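Local coordinates for beta-L-arabinobiosidase (Bacteroides thetaiotaomicron, PDB 5MQR), which probably hydrolyses beta-L-arabinofuranosyl linkages of complex plant pectin in a gut bacterium, and may also act as a sialidase, at residues A[26-38]-A[337-349]. Numbering follows the deposited sequence.
Sequences DRIHYTGKELSNP and SLSKDGLEYTTLN
His29 and Tyr30 pair in parallel with Glu344 and Tyr345, a two-residue ladder binding the start of the modelled chain to the link between strands 334-339 and 349-350 of a four-stranded propeller blade. His29 N donates to Leu343 O (2.9 Å), Tyr345 N to His29 O (2.8 Å) and Thr31 N to Tyr345 O. Tyr30 then runs along the partner backbone: CB (4.1 Å) and CG (4.0 Å) pass Tyr345 O, CD1 comes within 3.3 Å of that oxygen, and CE1 reaches Thr347 O at 3.3 Å. With CG anti to the backbone N (chi1 175°), one face of the ring packs against Gly32 N, which sits over its centre. At the tip, OH touches Leu348 CB and donates to Glu34 O (2.8 Å) on an in-plane lone pair. On the face carrying the His29 and Glu344 side chains, the His29 ring is turned over Glu344 CA in a CH-pi contact, and Thr31 OG1 donates to the anti lone pair of Glu344 OE2. Glu34 OE1 accepts a hydrogen bond from Leu348 N (3.2 Å), met from above the carboxylate plane, and waters link both its oxygens to segment 337-349. Backbone bonds thus fix the register, while this hydrated carboxylate probably keeps its negative charge.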
# COMPACT_ATOMS: atom_id res chain seq x y z
N ASP A 26 -9.10 -13.25 22.07
CA ASP A 26 -8.66 -14.56 22.66
C ASP A 26 -7.12 -14.76 22.80
O ASP A 26 -6.64 -14.78 23.95
CB ASP A 26 -9.28 -15.74 21.89
CG ASP A 26 -9.25 -17.03 22.71
OD1 ASP A 26 -9.78 -17.05 23.85
OD2 ASP A 26 -8.69 -18.04 22.19
N ARG A 27 -6.35 -14.97 21.71
CA ARG A 27 -4.86 -15.11 21.79
C ARG A 27 -4.10 -14.62 20.57
O ARG A 27 -4.60 -14.71 19.45
CB ARG A 27 -4.43 -16.56 22.01
CG ARG A 27 -4.83 -17.21 23.33
CD ARG A 27 -4.16 -16.60 24.54
NE ARG A 27 -4.38 -17.44 25.72
CZ ARG A 27 -5.49 -17.46 26.46
NH1 ARG A 27 -6.52 -16.65 26.20
NH2 ARG A 27 -5.56 -18.32 27.49
N ILE A 28 -2.87 -14.16 20.77
CA ILE A 28 -1.96 -13.85 19.66
C ILE A 28 -1.73 -15.13 18.83
O ILE A 28 -1.55 -16.19 19.40
CB ILE A 28 -0.61 -13.26 20.15
CG1 ILE A 28 -0.83 -11.84 20.73
CG2 ILE A 28 0.41 -13.22 19.02
CD1 ILE A 28 0.36 -11.22 21.45
N HIS A 29 -1.79 -15.02 17.51
CA HIS A 29 -1.58 -16.15 16.60
C HIS A 29 -1.17 -15.66 15.21
O HIS A 29 -1.38 -14.49 14.86
CB HIS A 29 -2.81 -17.07 16.53
CG HIS A 29 -4.05 -16.40 16.01
ND1 HIS A 29 -4.67 -15.35 16.66
CD2 HIS A 29 -4.80 -16.66 14.91
CE1 HIS A 29 -5.73 -14.97 15.96
NE2 HIS A 29 -5.84 -15.76 14.90
N TYR A 30 -0.54 -16.56 14.46
CA TYR A 30 -0.08 -16.28 13.10
C TYR A 30 -0.81 -17.19 12.13
O TYR A 30 -0.72 -18.41 12.26
CB TYR A 30 1.41 -16.52 13.00
CG TYR A 30 2.00 -16.37 11.60
CD1 TYR A 30 2.09 -15.12 10.99
CD2 TYR A 30 2.51 -17.48 10.91
CE1 TYR A 30 2.66 -14.97 9.72
CE2 TYR A 30 3.08 -17.34 9.64
CZ TYR A 30 3.15 -16.09 9.06
OH TYR A 30 3.69 -15.95 7.79
N THR A 31 -1.49 -16.59 11.16
CA THR A 31 -2.22 -17.28 10.11
C THR A 31 -1.61 -17.07 8.72
O THR A 31 -2.14 -17.58 7.74
CB THR A 31 -3.67 -16.80 10.06
OG1 THR A 31 -3.69 -15.39 9.74
CG2 THR A 31 -4.40 -17.07 11.37
N GLY A 32 -0.52 -16.31 8.61
CA GLY A 32 0.16 -16.18 7.34
C GLY A 32 0.66 -17.53 6.88
O GLY A 32 0.83 -18.47 7.68
N LYS A 33 0.90 -17.65 5.58
CA LYS A 33 1.45 -18.90 5.02
C LYS A 33 2.94 -18.84 4.76
O LYS A 33 3.53 -19.85 4.44
CB LYS A 33 0.65 -19.31 3.77
CG LYS A 33 -0.40 -20.35 4.13
CD LYS A 33 -1.85 -19.97 3.84
CE LYS A 33 -2.80 -20.71 4.81
NZ LYS A 33 -3.95 -21.33 4.08
N GLU A 34 3.55 -17.67 4.96
CA GLU A 34 4.98 -17.47 4.75
C GLU A 34 5.77 -18.14 5.85
O GLU A 34 5.47 -17.96 7.04
CB GLU A 34 5.30 -15.98 4.64
CG GLU A 34 4.58 -15.35 3.43
CD GLU A 34 4.66 -13.82 3.38
OE1 GLU A 34 4.06 -13.13 4.25
OE2 GLU A 34 5.34 -13.31 2.44
N LEU A 35 6.73 -18.97 5.42
CA LEU A 35 7.66 -19.70 6.31
C LEU A 35 9.07 -19.24 6.03
O LEU A 35 9.38 -18.87 4.88
CB LEU A 35 7.58 -21.21 6.06
CG LEU A 35 6.18 -21.80 6.06
CD1 LEU A 35 6.28 -23.29 5.79
CD2 LEU A 35 5.49 -21.52 7.39
N SER A 36 9.93 -19.25 7.06
CA SER A 36 11.33 -18.91 6.88
C SER A 36 12.14 -20.21 6.68
O SER A 36 11.94 -21.20 7.40
CB SER A 36 11.83 -18.12 8.10
OG SER A 36 13.16 -17.72 7.92
N ASN A 37 13.01 -20.22 5.68
CA ASN A 37 13.83 -21.35 5.35
C ASN A 37 15.23 -21.16 5.97
O ASN A 37 16.01 -20.35 5.49
CB ASN A 37 13.93 -21.50 3.82
CG ASN A 37 14.88 -22.62 3.40
OD1 ASN A 37 15.37 -23.37 4.22
ND2 ASN A 37 15.14 -22.71 2.11
N PRO A 38 15.55 -21.92 7.04
CA PRO A 38 16.81 -21.71 7.80
C PRO A 38 18.13 -21.97 7.03
O PRO A 38 19.18 -21.57 7.50
CB PRO A 38 16.68 -22.68 8.98
CG PRO A 38 15.75 -23.71 8.53
CD PRO A 38 14.78 -23.04 7.60
N SER A 337 6.45 -9.59 11.65
CA SER A 337 5.10 -9.97 11.29
C SER A 337 4.15 -8.83 11.70
O SER A 337 4.30 -8.26 12.77
CB SER A 337 4.69 -11.29 11.99
OG SER A 337 5.37 -12.44 11.49
N LEU A 338 3.17 -8.53 10.86
CA LEU A 338 2.20 -7.45 11.10
C LEU A 338 0.80 -7.96 11.45
O LEU A 338 0.42 -9.08 11.08
CB LEU A 338 2.12 -6.54 9.87
CG LEU A 338 3.47 -6.03 9.36
CD1 LEU A 338 3.29 -5.26 8.07
CD2 LEU A 338 4.20 -5.20 10.42
N SER A 339 0.05 -7.11 12.17
CA SER A 339 -1.31 -7.38 12.61
C SER A 339 -2.04 -6.06 12.68
O SER A 339 -1.46 -5.06 13.13
CB SER A 339 -1.33 -8.00 14.01
OG SER A 339 -2.65 -8.19 14.51
N LYS A 340 -3.30 -6.06 12.21
CA LYS A 340 -4.17 -4.89 12.32
C LYS A 340 -4.82 -4.74 13.69
O LYS A 340 -5.25 -3.65 14.04
CB LYS A 340 -5.28 -4.93 11.24
CG LYS A 340 -6.33 -6.01 11.45
CD LYS A 340 -7.54 -5.78 10.59
CE LYS A 340 -8.62 -6.83 10.83
NZ LYS A 340 -8.97 -7.46 9.53
N ASP A 341 -4.94 -5.83 14.43
CA ASP A 341 -5.69 -5.84 15.69
C ASP A 341 -4.90 -6.29 16.92
O ASP A 341 -5.45 -6.32 18.01
CB ASP A 341 -6.97 -6.69 15.54
CG ASP A 341 -6.70 -8.15 15.10
OD1 ASP A 341 -5.60 -8.70 15.39
OD2 ASP A 341 -7.61 -8.75 14.46
N GLY A 342 -3.63 -6.63 16.76
CA GLY A 342 -2.84 -7.12 17.88
C GLY A 342 -3.05 -8.57 18.29
O GLY A 342 -2.45 -9.02 19.26
N LEU A 343 -3.90 -9.31 17.55
CA LEU A 343 -4.12 -10.72 17.82
C LEU A 343 -3.73 -11.59 16.64
O LEU A 343 -2.88 -12.44 16.78
CB LEU A 343 -5.57 -10.96 18.23
CG LEU A 343 -5.92 -10.42 19.61
CD1 LEU A 343 -7.40 -10.72 19.90
CD2 LEU A 343 -5.05 -10.99 20.73
N GLU A 344 -4.33 -11.36 15.48
CA GLU A 344 -3.99 -12.12 14.26
C GLU A 344 -2.84 -11.49 13.48
O GLU A 344 -2.96 -10.37 13.02
CB GLU A 344 -5.19 -12.24 13.33
CG GLU A 344 -4.96 -13.12 12.09
CD GLU A 344 -6.15 -13.14 11.14
OE1 GLU A 344 -7.15 -12.44 11.39
OE2 GLU A 344 -6.08 -13.82 10.09
N TYR A 345 -1.77 -12.24 13.30
CA TYR A 345 -0.64 -11.79 12.51
C TYR A 345 -0.67 -12.53 11.21
O TYR A 345 -0.92 -13.73 11.19
CB TYR A 345 0.67 -12.03 13.26
CG TYR A 345 0.87 -11.00 14.36
CD1 TYR A 345 0.25 -11.15 15.59
CD2 TYR A 345 1.66 -9.87 14.15
CE1 TYR A 345 0.42 -10.21 16.59
CE2 TYR A 345 1.83 -8.92 15.14
CZ TYR A 345 1.22 -9.11 16.36
OH TYR A 345 1.38 -8.17 17.37
N THR A 346 -0.45 -11.80 10.12
CA THR A 346 -0.71 -12.32 8.79
C THR A 346 0.45 -12.25 7.82
O THR A 346 0.33 -12.79 6.74
CB THR A 346 -1.90 -11.55 8.15
OG1 THR A 346 -1.57 -10.17 8.02
CG2 THR A 346 -3.14 -11.66 9.03
N THR A 347 1.55 -11.59 8.17
CA THR A 347 2.70 -11.43 7.28
C THR A 347 4.01 -11.91 7.94
O THR A 347 4.09 -12.06 9.17
CB THR A 347 2.90 -9.93 6.90
OG1 THR A 347 3.26 -9.16 8.06
CG2 THR A 347 1.62 -9.35 6.27
N LEU A 348 5.02 -12.13 7.10
CA LEU A 348 6.36 -12.47 7.56
C LEU A 348 7.37 -11.95 6.56
O LEU A 348 7.39 -12.38 5.43
CB LEU A 348 6.51 -13.97 7.73
CG LEU A 348 7.86 -14.42 8.30
CD1 LEU A 348 8.01 -13.93 9.73
CD2 LEU A 348 7.99 -15.93 8.21
N ASN A 349 8.18 -10.99 7.00
CA ASN A 349 9.21 -10.36 6.17
C ASN A 349 10.48 -10.14 6.99
O ASN A 349 10.49 -10.34 8.21
CB ASN A 349 8.69 -9.03 5.64
CG ASN A 349 7.51 -9.21 4.67
OD1 ASN A 349 6.36 -9.14 5.08
ND2 ASN A 349 7.82 -9.49 3.41
O HOH W 1 1.95 -14.45 5.23
O HOH W 2 6.05 -10.86 1.43
O HOH W 3 7.89 -13.50 3.13
O HOH W 4 4.38 -10.49 3.84